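Local coordinates for discoidin-2 (Dictyostelium discoideum, PDB 2VM9), which is a trimeric galactose-binding lectin that may be needed for spore formation and may take part in building the spore coat, at residues S51-A65 against H137-L151. Residues are numbered along the deposited sequence; the frame is centred on the assembly and turned at random.
Sequences SWSSSVLDKNQFIVA and HPQTYNNHISLRWEL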
ATOM      1  N   SER A  51     -25.697 -14.643  -8.360  1.00  4.65           N
ATOM      2  CA  SER A  51     -25.097 -13.816  -9.408  1.00  4.92           C
ATOM      3  C   SER A  51     -25.211 -12.355  -8.971  1.00  4.99           C
ATOM      4  O   SER A  51     -26.063 -12.003  -8.152  1.00  5.18           O
ATOM      5  CB  SER A  51     -25.861 -13.940 -10.758  1.00  5.70           C
ATOM      6  OG  SER A  51     -27.236 -13.480 -10.617  1.00  6.61           O
ATOM      7  N   TRP A  52     -24.391 -11.499  -9.565  1.00  3.80           N
ATOM      8  CA  TRP A  52     -24.822 -10.100  -9.705  1.00  3.93           C
ATOM      9  C   TRP A  52     -25.801 -10.099 -10.886  1.00  4.56           C
ATOM     10  O   TRP A  52     -25.538 -10.752 -11.914  1.00  5.40           O
ATOM     11  CB  TRP A  52     -23.639  -9.205 -10.064  1.00  4.63           C
ATOM     12  CG  TRP A  52     -24.077  -7.878 -10.651  1.00  4.22           C
ATOM     13  CD1 TRP A  52     -24.796  -6.896 -10.012  1.00  5.74           C
ATOM     14  CD2 TRP A  52     -23.805  -7.388 -11.970  1.00  4.60           C
ATOM     15  NE1 TRP A  52     -24.987  -5.829 -10.857  1.00  4.29           N
ATOM     16  CE2 TRP A  52     -24.405  -6.098 -12.068  1.00  4.98           C
ATOM     17  CE3 TRP A  52     -23.127  -7.909 -13.081  1.00  5.67           C
ATOM     18  CZ2 TRP A  52     -24.326  -5.310 -13.229  1.00  4.74           C
ATOM     19  CZ3 TRP A  52     -23.060  -7.124 -14.260  1.00  6.00           C
ATOM     20  CH2 TRP A  52     -23.647  -5.845 -14.315  1.00  6.69           C
ATOM     21  N   SER A  53     -26.902  -9.356 -10.771  1.00  3.85           N
ATOM     22  CA  SER A  53     -27.780  -9.147 -11.947  1.00  4.39           C
ATOM     23  C   SER A  53     -28.059  -7.649 -12.083  1.00  4.23           C
ATOM     24  O   SER A  53     -28.480  -7.008 -11.094  1.00  4.89           O
ATOM     25  CB  SER A  53     -29.106  -9.904 -11.787  1.00  4.25           C
ATOM     26  OG  SER A  53     -28.899 -11.307 -11.633  1.00  4.72           O
ATOM     27  N   SER A  54     -27.867  -7.100 -13.289  1.00  4.70           N
ATOM     28  CA  SER A  54     -28.071  -5.666 -13.496  1.00  4.93           C
ATOM     29  C   SER A  54     -29.560  -5.309 -13.363  1.00  4.94           C
ATOM     30  O   SER A  54     -30.428  -6.182 -13.339  1.00  4.55           O
ATOM     31  CB  SER A  54     -27.551  -5.228 -14.877  1.00  4.53           C
ATOM     32  OG  SER A  54     -28.435  -5.685 -15.876  1.00  6.38           O
ATOM     33  N   SER A  55     -29.853  -4.013 -13.294  1.00  5.69           N
ATOM     34  CA  SER A  55     -31.241  -3.582 -13.411  1.00  5.97           C
ATOM     35  C   SER A  55     -31.622  -3.270 -14.867  1.00  6.32           C
ATOM     36  O   SER A  55     -32.635  -3.756 -15.389  1.00  7.05           O
ATOM     37  CB  SER A  55     -31.542  -2.379 -12.519  1.00  6.21           C
ATOM     38  OG  SER A  55     -32.931  -2.060 -12.653  1.00  6.97           O
ATOM     39  N   VAL A  56     -30.786  -2.468 -15.510  1.00  6.14           N
ATOM     40  CA  VAL A  56     -30.946  -2.072 -16.916  1.00  6.16           C
ATOM     41  C   VAL A  56     -30.276  -3.106 -17.806  1.00  6.07           C
ATOM     42  O   VAL A  56     -29.188  -3.581 -17.501  1.00  6.22           O
ATOM     43  CB  VAL A  56     -30.289  -0.692 -17.117  1.00  6.50           C
ATOM     44  CG1 VAL A  56     -30.269  -0.307 -18.616  1.00  7.40           C
ATOM     45  CG2 VAL A  56     -31.048   0.339 -16.274  1.00  8.36           C
ATOM     46  N   LEU A  57     -30.952  -3.463 -18.896  1.00  5.54           N
ATOM     47  CA  LEU A  57     -30.385  -4.382 -19.867  1.00  5.60           C
ATOM     48  C   LEU A  57     -30.005  -3.563 -21.085  1.00  5.84           C
ATOM     49  O   LEU A  57     -30.865  -3.079 -21.827  1.00  6.67           O
ATOM     50  CB  LEU A  57     -31.391  -5.473 -20.256  1.00  5.20           C
ATOM     51  CG  LEU A  57     -31.767  -6.449 -19.138  1.00  4.37           C
ATOM     52  CD1 LEU A  57     -32.895  -7.383 -19.656  1.00  5.18           C
ATOM     53  CD2 LEU A  57     -30.558  -7.248 -18.605  1.00  5.25           C
ATOM     54  N   ASP A  58     -28.714  -3.347 -21.225  1.00  5.93           N
ATOM     55  CA  ASP A  58     -28.162  -2.671 -22.401  1.00  6.84           C
ATOM     56  C   ASP A  58     -26.683  -3.033 -22.479  1.00  6.68           C
ATOM     57  O   ASP A  58     -26.246  -3.918 -21.748  1.00  7.31           O
ATOM     58  CB  ASP A  58     -28.420  -1.143 -22.361  1.00  7.30           C
ATOM     59  CG  ASP A  58     -27.683  -0.413 -21.228  1.00  8.41           C
ATOM     60  OD1 ASP A  58     -26.883  -1.014 -20.473  1.00  6.89           O
ATOM     61  OD2 ASP A  58     -27.952   0.810 -21.096  1.00  9.48           O
ATOM     62  N   LYS A  59     -25.928  -2.344 -23.345  1.00  6.67           N
ATOM     63  CA  LYS A  59     -24.493  -2.659 -23.509  1.00  7.36           C
ATOM     64  C   LYS A  59     -23.574  -1.787 -22.658  1.00  7.42           C
ATOM     65  O   LYS A  59     -22.339  -1.795 -22.849  1.00  8.70           O
ATOM     66  CB  LYS A  59     -24.102  -2.531 -24.986  1.00  7.97           C
ATOM     67  CG  LYS A  59     -24.843  -3.488 -25.858  1.00  9.05           C
ATOM     68  CD  LYS A  59     -24.453  -3.302 -27.324  1.00 13.46           C
ATOM     69  CE  LYS A  59     -25.316  -2.197 -27.990  1.00 17.68           C
ATOM     70  NZ  LYS A  59     -24.798  -1.944 -29.354  1.00 24.06           N
ATOM     71  N   ASN A  60     -24.169  -1.102 -21.677  1.00  7.07           N
ATOM     72  CA  ASN A  60     -23.473  -0.116 -20.832  1.00  7.48           C
ATOM     73  C   ASN A  60     -23.300  -0.527 -19.365  1.00  6.55           C
ATOM     74  O   ASN A  60     -22.897   0.303 -18.532  1.00  6.58           O
ATOM     75  CB  ASN A  60     -24.282   1.184 -20.878  1.00  8.41           C
ATOM     76  CG  ASN A  60     -24.414   1.698 -22.293  1.00 10.43           C
ATOM     77  OD1 ASN A  60     -23.420   1.769 -23.014  1.00 13.07           O
ATOM     78  ND2 ASN A  60     -25.637   2.007 -22.705  1.00 11.31           N
ATOM     79  N   GLN A  61     -23.658  -1.767 -19.037  1.00  5.25           N
ATOM     80  CA  GLN A  61     -23.563  -2.228 -17.641  1.00  5.37           C
ATOM     81  C   GLN A  61     -22.143  -2.716 -17.361  1.00  5.19           C
ATOM     82  O   GLN A  61     -21.393  -3.019 -18.283  1.00  4.68           O
ATOM     83  CB  GLN A  61     -24.562  -3.367 -17.382  1.00  4.15           C
ATOM     84  CG  GLN A  61     -26.002  -2.942 -17.723  1.00  4.12           C
ATOM     85  CD  GLN A  61     -26.402  -1.700 -16.952  1.00  4.58           C
ATOM     86  OE1 GLN A  61     -26.381  -1.677 -15.705  1.00  5.10           O
ATOM     87  NE2 GLN A  61     -26.740  -0.639 -17.684  1.00  7.19           N
ATOM     88  N   PHE A  62     -21.776  -2.790 -16.085  1.00  4.96           N
ATOM     89  CA  PHE A  62     -20.414  -3.198 -15.734  1.00  4.95           C
ATOM     90  C   PHE A  62     -20.331  -3.504 -14.265  1.00  5.49           C
ATOM     91  O   PHE A  62     -21.200  -3.093 -13.502  1.00  5.54           O
ATOM     92  CB  PHE A  62     -19.383  -2.067 -16.048  1.00  5.37           C
ATOM     93  CG  PHE A  62     -19.745  -0.723 -15.421  1.00  4.40           C
ATOM     94  CD1 PHE A  62     -19.479  -0.482 -14.075  1.00  5.73           C
ATOM     95  CD2 PHE A  62     -20.316   0.281 -16.196  1.00  4.90           C
ATOM     96  CE1 PHE A  62     -19.837   0.761 -13.479  1.00  7.01           C
ATOM     97  CE2 PHE A  62     -20.670   1.525 -15.642  1.00  6.60           C
ATOM     98  CZ  PHE A  62     -20.446   1.756 -14.258  1.00  7.43           C
ATOM     99  N   ILE A  63     -19.251  -4.181 -13.881  1.00  4.62           N
ATOM    100  CA  ILE A  63     -18.777  -4.117 -12.495  1.00  5.07           C
ATOM    101  C   ILE A  63     -17.338  -3.630 -12.562  1.00  5.17           C
ATOM    102  O   ILE A  63     -16.536  -4.154 -13.348  1.00  4.95           O
ATOM    103  CB  ILE A  63     -18.802  -5.476 -11.760  1.00  4.59           C
ATOM    104  CG1 ILE A  63     -20.177  -6.153 -11.843  1.00  5.32           C
ATOM    105  CG2 ILE A  63     -18.356  -5.292 -10.272  1.00  5.81           C
ATOM    106  CD1 ILE A  63     -20.159  -7.561 -11.268  1.00  5.82           C
ATOM    107  N   VAL A  64     -17.030  -2.634 -11.743  1.00  5.90           N
ATOM    108  CA  VAL A  64     -15.662  -2.166 -11.540  1.00  6.00           C
ATOM    109  C   VAL A  64     -15.134  -2.832 -10.283  1.00  6.31           C
ATOM    110  O   VAL A  64     -15.842  -2.884  -9.272  1.00  6.09           O
ATOM    111  CB  VAL A  64     -15.599  -0.638 -11.309  1.00  6.89           C
ATOM    112  CG1 VAL A  64     -14.135  -0.196 -11.155  1.00  8.50           C
ATOM    113  CG2 VAL A  64     -16.287   0.103 -12.434  1.00  9.35           C
ATOM    114  N   ALA A  65     -13.909  -3.351 -10.370  1.00  5.43           N
ATOM    115  CA  ALA A  65     -13.191  -3.922  -9.224  1.00  6.23           C
ATOM    116  C   ALA A  65     -11.942  -3.094  -9.003  1.00  7.33           C
ATOM    117  O   ALA A  65     -11.182  -2.855  -9.956  1.00  8.02           O
ATOM    118  CB  ALA A  65     -12.841  -5.350  -9.508  1.00  5.71           C
ATOM    119  N   HIS A 137     -17.420  -5.420 -18.780  1.00  5.29           N
ATOM    120  CA  HIS A 137     -18.459  -4.685 -19.517  1.00  5.43           C
ATOM    121  C   HIS A 137     -19.222  -5.682 -20.395  1.00  5.64           C
ATOM    122  O   HIS A 137     -18.844  -5.910 -21.548  1.00  6.04           O
ATOM    123  CB  HIS A 137     -17.789  -3.601 -20.379  1.00  5.56           C
ATOM    124  CG  HIS A 137     -17.481  -2.342 -19.621  1.00  5.78           C
ATOM    125  ND1 HIS A 137     -18.308  -1.235 -19.655  1.00  8.56           N
ATOM    126  CD2 HIS A 137     -16.444  -2.012 -18.810  1.00  8.71           C
ATOM    127  CE1 HIS A 137     -17.787  -0.271 -18.905  1.00  9.08           C
ATOM    128  NE2 HIS A 137     -16.659  -0.719 -18.378  1.00  8.99           N
ATOM    129  N   PRO A 138     -20.245  -6.349 -19.822  1.00  6.08           N
ATOM    130  CA  PRO A 138     -21.053  -7.302 -20.593  1.00  6.00           C
ATOM    131  C   PRO A 138     -21.556  -6.670 -21.884  1.00  6.46           C
ATOM    132  O   PRO A 138     -21.986  -5.498 -21.890  1.00  6.65           O
ATOM    133  CB  PRO A 138     -22.229  -7.589 -19.660  1.00  5.58           C
ATOM    134  CG  PRO A 138     -21.559  -7.518 -18.261  1.00  5.42           C
ATOM    135  CD  PRO A 138     -20.704  -6.257 -18.417  1.00  5.84           C
ATOM    136  N   GLN A 139     -21.465  -7.429 -22.976  1.00  6.41           N
ATOM    137  CA  GLN A 139     -21.955  -6.922 -24.255  1.00  7.00           C
ATOM    138  C   GLN A 139     -23.227  -7.611 -24.706  1.00  6.28           C
ATOM    139  O   GLN A 139     -24.106  -6.969 -25.260  1.00  6.89           O
ATOM    140  CB  GLN A 139     -20.896  -7.083 -25.351  1.00  7.24           C
ATOM    141  CG  GLN A 139     -19.653  -6.258 -25.047  1.00 10.81           C
ATOM    142  CD  GLN A 139     -19.940  -4.759 -25.003  1.00 12.96           C
ATOM    143  OE1 GLN A 139     -20.345  -4.171 -26.014  1.00 13.57           O
ATOM    144  NE2 GLN A 139     -19.739  -4.130 -23.827  1.00 11.63           N
ATOM    145  N   THR A 140     -23.284  -8.934 -24.544  1.00  5.46           N
ATOM    146  CA  THR A 140     -24.468  -9.692 -24.941  1.00  5.41           C
ATOM    147  C   THR A 140     -24.800 -10.672 -23.797  1.00  5.47           C
ATOM    148  O   THR A 140     -23.938 -10.997 -22.970  1.00  5.49           O
ATOM    149  CB  THR A 140     -24.220 -10.490 -26.243  1.00  5.54           C
ATOM    150  OG1 THR A 140     -23.078 -11.352 -26.080  1.00  6.96           O
ATOM    151  CG2 THR A 140     -23.960  -9.542 -27.451  1.00  5.33           C
ATOM    152  N   TYR A 141     -26.027 -11.148 -23.759  1.00  4.43           N
ATOM    153  CA  TYR A 141     -26.450 -11.959 -22.618  1.00  4.92           C
ATOM    154  C   TYR A 141     -27.588 -12.877 -23.039  1.00  4.98           C
ATOM    155  O   TYR A 141     -28.292 -12.613 -24.017  1.00  4.32           O
ATOM    156  CB  TYR A 141     -26.889 -11.056 -21.447  1.00  4.55           C
ATOM    157  CG  TYR A 141     -27.719  -9.876 -21.919  1.00  4.90           C
ATOM    158  CD1 TYR A 141     -29.099  -9.984 -22.015  1.00  4.93           C
ATOM    159  CD2 TYR A 141     -27.108  -8.659 -22.263  1.00  5.01           C
ATOM    160  CE1 TYR A 141     -29.893  -8.907 -22.460  1.00  6.40           C
ATOM    161  CE2 TYR A 141     -27.890  -7.571 -22.741  1.00  5.10           C
ATOM    162  CZ  TYR A 141     -29.265  -7.723 -22.826  1.00  5.16           C
ATOM    163  OH  TYR A 141     -30.047  -6.735 -23.299  1.00  7.76           O
ATOM    164  N   ASN A 142     -27.734 -13.972 -22.290  1.00  4.86           N
ATOM    165  CA  ASN A 142     -28.908 -14.832 -22.398  1.00  6.22           C
ATOM    166  C   ASN A 142     -29.832 -14.449 -21.270  1.00  5.14           C
ATOM    167  O   ASN A 142     -29.481 -14.630 -20.100  1.00  5.37           O
ATOM    168  CB  ASN A 142     -28.558 -16.323 -22.263  1.00  6.92           C
ATOM    169  CG  ASN A 142     -29.811 -17.180 -22.245  1.00 12.27           C
ATOM    170  OD1 ASN A 142     -29.893 -18.038 -21.435  1.00 13.43           O
ATOM    171  ND2 ASN A 142     -30.672 -17.036 -23.160  1.00 17.46           N
ATOM    172  N   ASN A 143     -31.002 -13.925 -21.636  1.00  4.60           N
ATOM    173  CA  ASN A 143     -32.079 -13.563 -20.702  1.00  4.26           C
ATOM    174  C   ASN A 143     -31.857 -12.340 -19.806  1.00  5.20           C
ATOM    175  O   ASN A 143     -32.746 -11.511 -19.662  1.00  6.03           O
ATOM    176  CB  ASN A 143     -32.513 -14.773 -19.853  1.00  4.17           C
ATOM    177  CG  ASN A 143     -33.365 -15.741 -20.680  1.00  6.16           C
ATOM    178  OD1 ASN A 143     -34.051 -15.293 -21.586  1.00  6.26           O
ATOM    179  ND2 ASN A 143     -33.319 -17.037 -20.380  1.00  6.57           N
ATOM    180  N   HIS A 144     -30.689 -12.250 -19.191  1.00  4.77           N
ATOM    181  CA  HIS A 144     -30.391 -11.102 -18.317  1.00  4.33           C
ATOM    182  C   HIS A 144     -28.897 -10.979 -18.143  1.00  4.73           C
ATOM    183  O   HIS A 144     -28.190 -11.969 -18.251  1.00  5.05           O
ATOM    184  CB  HIS A 144     -31.031 -11.314 -16.934  1.00  4.48           C
ATOM    185  CG  HIS A 144     -31.290 -10.034 -16.202  1.00  5.40           C
ATOM    186  ND1 HIS A 144     -32.487  -9.357 -16.297  1.00  4.38           N
ATOM    187  CD2 HIS A 144     -30.497  -9.293 -15.398  1.00  5.39           C
ATOM    188  CE1 HIS A 144     -32.433  -8.264 -15.556  1.00  5.53           C
ATOM    189  NE2 HIS A 144     -31.228  -8.195 -15.012  1.00  5.94           N
ATOM    190  N   ILE A 145     -28.427  -9.770 -17.841  1.00  4.02           N
ATOM    191  CA  ILE A 145     -27.026  -9.564 -17.519  1.00  4.31           C
ATOM    192  C   ILE A 145     -26.859 -10.046 -16.066  1.00  4.55           C
ATOM    193  O   ILE A 145     -27.139  -9.319 -15.119  1.00  4.61           O
ATOM    194  CB  ILE A 145     -26.629  -8.102 -17.674  1.00  3.85           C
ATOM    195  CG1 ILE A 145     -26.770  -7.687 -19.147  1.00  5.64           C
ATOM    196  CG2 ILE A 145     -25.189  -7.884 -17.156  1.00  4.11           C
ATOM    197  CD1 ILE A 145     -26.660  -6.156 -19.372  1.00  4.79           C
ATOM    198  N   SER A 146     -26.429 -11.293 -15.936  1.00  3.99           N
ATOM    199  CA  SER A 146     -26.226 -11.930 -14.645  1.00  3.95           C
ATOM    200  C   SER A 146     -24.927 -12.715 -14.743  1.00  4.58           C
ATOM    201  O   SER A 146     -24.694 -13.454 -15.712  1.00  4.37           O
ATOM    202  CB  SER A 146     -27.395 -12.882 -14.294  1.00  4.52           C
ATOM    203  OG  SER A 146     -28.643 -12.190 -14.234  1.00  5.63           O
ATOM    204  N   LEU A 147     -24.062 -12.569 -13.737  1.00  3.63           N
ATOM    205  CA  LEU A 147     -22.805 -13.298 -13.802  1.00  4.23           C
ATOM    206  C   LEU A 147     -22.212 -13.505 -12.425  1.00  4.57           C
ATOM    207  O   LEU A 147     -22.568 -12.805 -11.447  1.00  4.76           O
ATOM    208  CB  LEU A 147     -21.776 -12.604 -14.712  1.00  4.95           C
ATOM    209  CG  LEU A 147     -21.243 -11.254 -14.182  1.00  5.43           C
ATOM    210  CD1 LEU A 147     -20.051 -11.434 -13.246  1.00  5.93           C
ATOM    211  CD2 LEU A 147     -20.865 -10.323 -15.318  1.00  9.58           C
ATOM    212  N   ARG A 148     -21.311 -14.480 -12.368  1.00  4.18           N
ATOM    213  CA  ARG A 148     -20.394 -14.647 -11.256  1.00  4.23           C
ATOM    214  C   ARG A 148     -18.994 -14.642 -11.869  1.00  4.69           C
ATOM    215  O   ARG A 148     -18.840 -14.931 -13.048  1.00  4.75           O
ATOM    216  CB  ARG A 148     -20.650 -15.955 -10.507  1.00  3.69           C
ATOM    217  CG  ARG A 148     -21.977 -15.949  -9.740  1.00  3.79           C
ATOM    218  CD  ARG A 148     -22.302 -17.363  -9.192  1.00  5.30           C
ATOM    219  NE  ARG A 148     -22.712 -18.229 -10.308  1.00  5.24           N
ATOM    220  CZ  ARG A 148     -22.885 -19.548 -10.217  1.00  7.38           C
ATOM    221  NH1 ARG A 148     -22.683 -20.176  -9.046  1.00  6.20           N
ATOM    222  NH2 ARG A 148     -23.225 -20.254 -11.299  1.00  6.08           N
ATOM    223  N   TRP A 149     -17.986 -14.277 -11.074  1.00  4.96           N
ATOM    224  CA  TRP A 149     -16.651 -14.094 -11.622  1.00  4.86           C
ATOM    225  C   TRP A 149     -15.591 -14.099 -10.541  1.00  6.16           C
ATOM    226  O   TRP A 149     -15.899 -14.006  -9.339  1.00  5.78           O
ATOM    227  CB  TRP A 149     -16.554 -12.795 -12.447  1.00  4.51           C
ATOM    228  CG  TRP A 149     -16.699 -11.520 -11.659  1.00  5.53           C
ATOM    229  CD1 TRP A 149     -17.500 -11.289 -10.554  1.00  5.11           C
ATOM    230  CD2 TRP A 149     -16.027 -10.292 -11.930  1.00  7.25           C
ATOM    231  NE1 TRP A 149     -17.340  -9.970 -10.131  1.00  6.01           N
ATOM    232  CE2 TRP A 149     -16.470  -9.341 -10.980  1.00  6.37           C
ATOM    233  CE3 TRP A 149     -15.108  -9.890 -12.912  1.00  5.03           C
ATOM    234  CZ2 TRP A 149     -15.990  -8.020 -10.964  1.00  6.96           C
ATOM    235  CZ3 TRP A 149     -14.648  -8.593 -12.905  1.00  6.53           C
ATOM    236  CH2 TRP A 149     -15.100  -7.662 -11.937  1.00  6.46           C
ATOM    237  N   GLU A 150     -14.348 -14.221 -10.998  1.00  5.75           N
ATOM    238  CA  GLU A 150     -13.197 -14.083 -10.138  1.00  5.50           C
ATOM    239  C   GLU A 150     -12.079 -13.472 -10.965  1.00  5.97           C
ATOM    240  O   GLU A 150     -12.024 -13.622 -12.201  1.00  6.16           O
ATOM    241  CB  GLU A 150     -12.791 -15.439  -9.558  1.00  5.85           C
ATOM    242  CG  GLU A 150     -11.563 -15.411  -8.603  1.00  6.91           C
ATOM    243  CD  GLU A 150     -11.761 -14.461  -7.414  1.00  6.26           C
ATOM    244  OE1 GLU A 150     -12.000 -14.958  -6.299  1.00  8.13           O
ATOM    245  OE2 GLU A 150     -11.652 -13.228  -7.595  1.00  5.43           O
ATOM    246  N   LEU A 151     -11.216 -12.735 -10.276  1.00  5.23           N
ATOM    247  CA  LEU A 151     -10.064 -12.101 -10.897  1.00  5.68           C
ATOM    248  C   LEU A 151      -8.860 -12.669 -10.213  1.00  6.71           C
ATOM    249  O   LEU A 151      -8.815 -12.675  -8.976  1.00  6.65           O
ATOM    250  CB  LEU A 151     -10.128 -10.593 -10.627  1.00  5.81           C
ATOM    251  CG  LEU A 151     -11.130  -9.823 -11.492  1.00  6.78           C
ATOM    252  CD1 LEU A 151     -11.402  -8.465 -10.887  1.00  7.40           C
ATOM    253  CD2 LEU A 151     -10.616  -9.708 -12.973  1.00  9.80           C
TER
HETATM  254  O   HOH W   1     -23.845  -4.240 -20.451  1.00  5.07           O
HETATM  255  O   HOH W   2     -20.725  -2.073 -20.740  1.00 12.09           O
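Trp52 and Leu147 form an antiparallel hydrogen-bonded pair, Trp52 N to Leu147 O at 2.9 Å and Leu147 N to Trp52 O at 3.0 Å, and Ser54 N donating to Ile145 O continues the ladder past the strand ends. Ile63 and Ala65, by contrast, meet strand 146-151 without any backbone pairing, by side-chain packing: the axes of 63-65 and 146-151 approach to 10.4 Å at their closest, with chain directions 24° apart, as expected of strands in two facing sheets. Ile63 CG2 packs on Trp149 CZ2 at 3.7 Å, and Ala65 CB touches both Trp149 CH2 and Leu151 CD1. The Trp52 indole, its CG anti to the backbone N (chi1 161°), leans from one sheet toward the other; Leu147 CD2 meets its edge, Ile145 CG2 approaches CZ3 to 3.7 Å, and NE1 is held by Thr22 O. At the loop end, His144 NE2 donates almost straight (177°) to Ser54 O, 2.7 Å away and in the ring plane. Leu57 CD2 sits over the centre of one face of that ring, 3.6 Å from its centroid, a CH-pi contact; Phe62 CB repeats the geometry over His137. Water 2 joins Lys59 O and Gln61 O to His137 ND1. Ile145 CD1 touches Gln61 CG at 3.7 Å and also lies against Asp58 O. This joining of facing antiparallel sheets through a buried aromatic and aliphatic core is the beta-sandwich of the F5/8 type C (discoidin) domain.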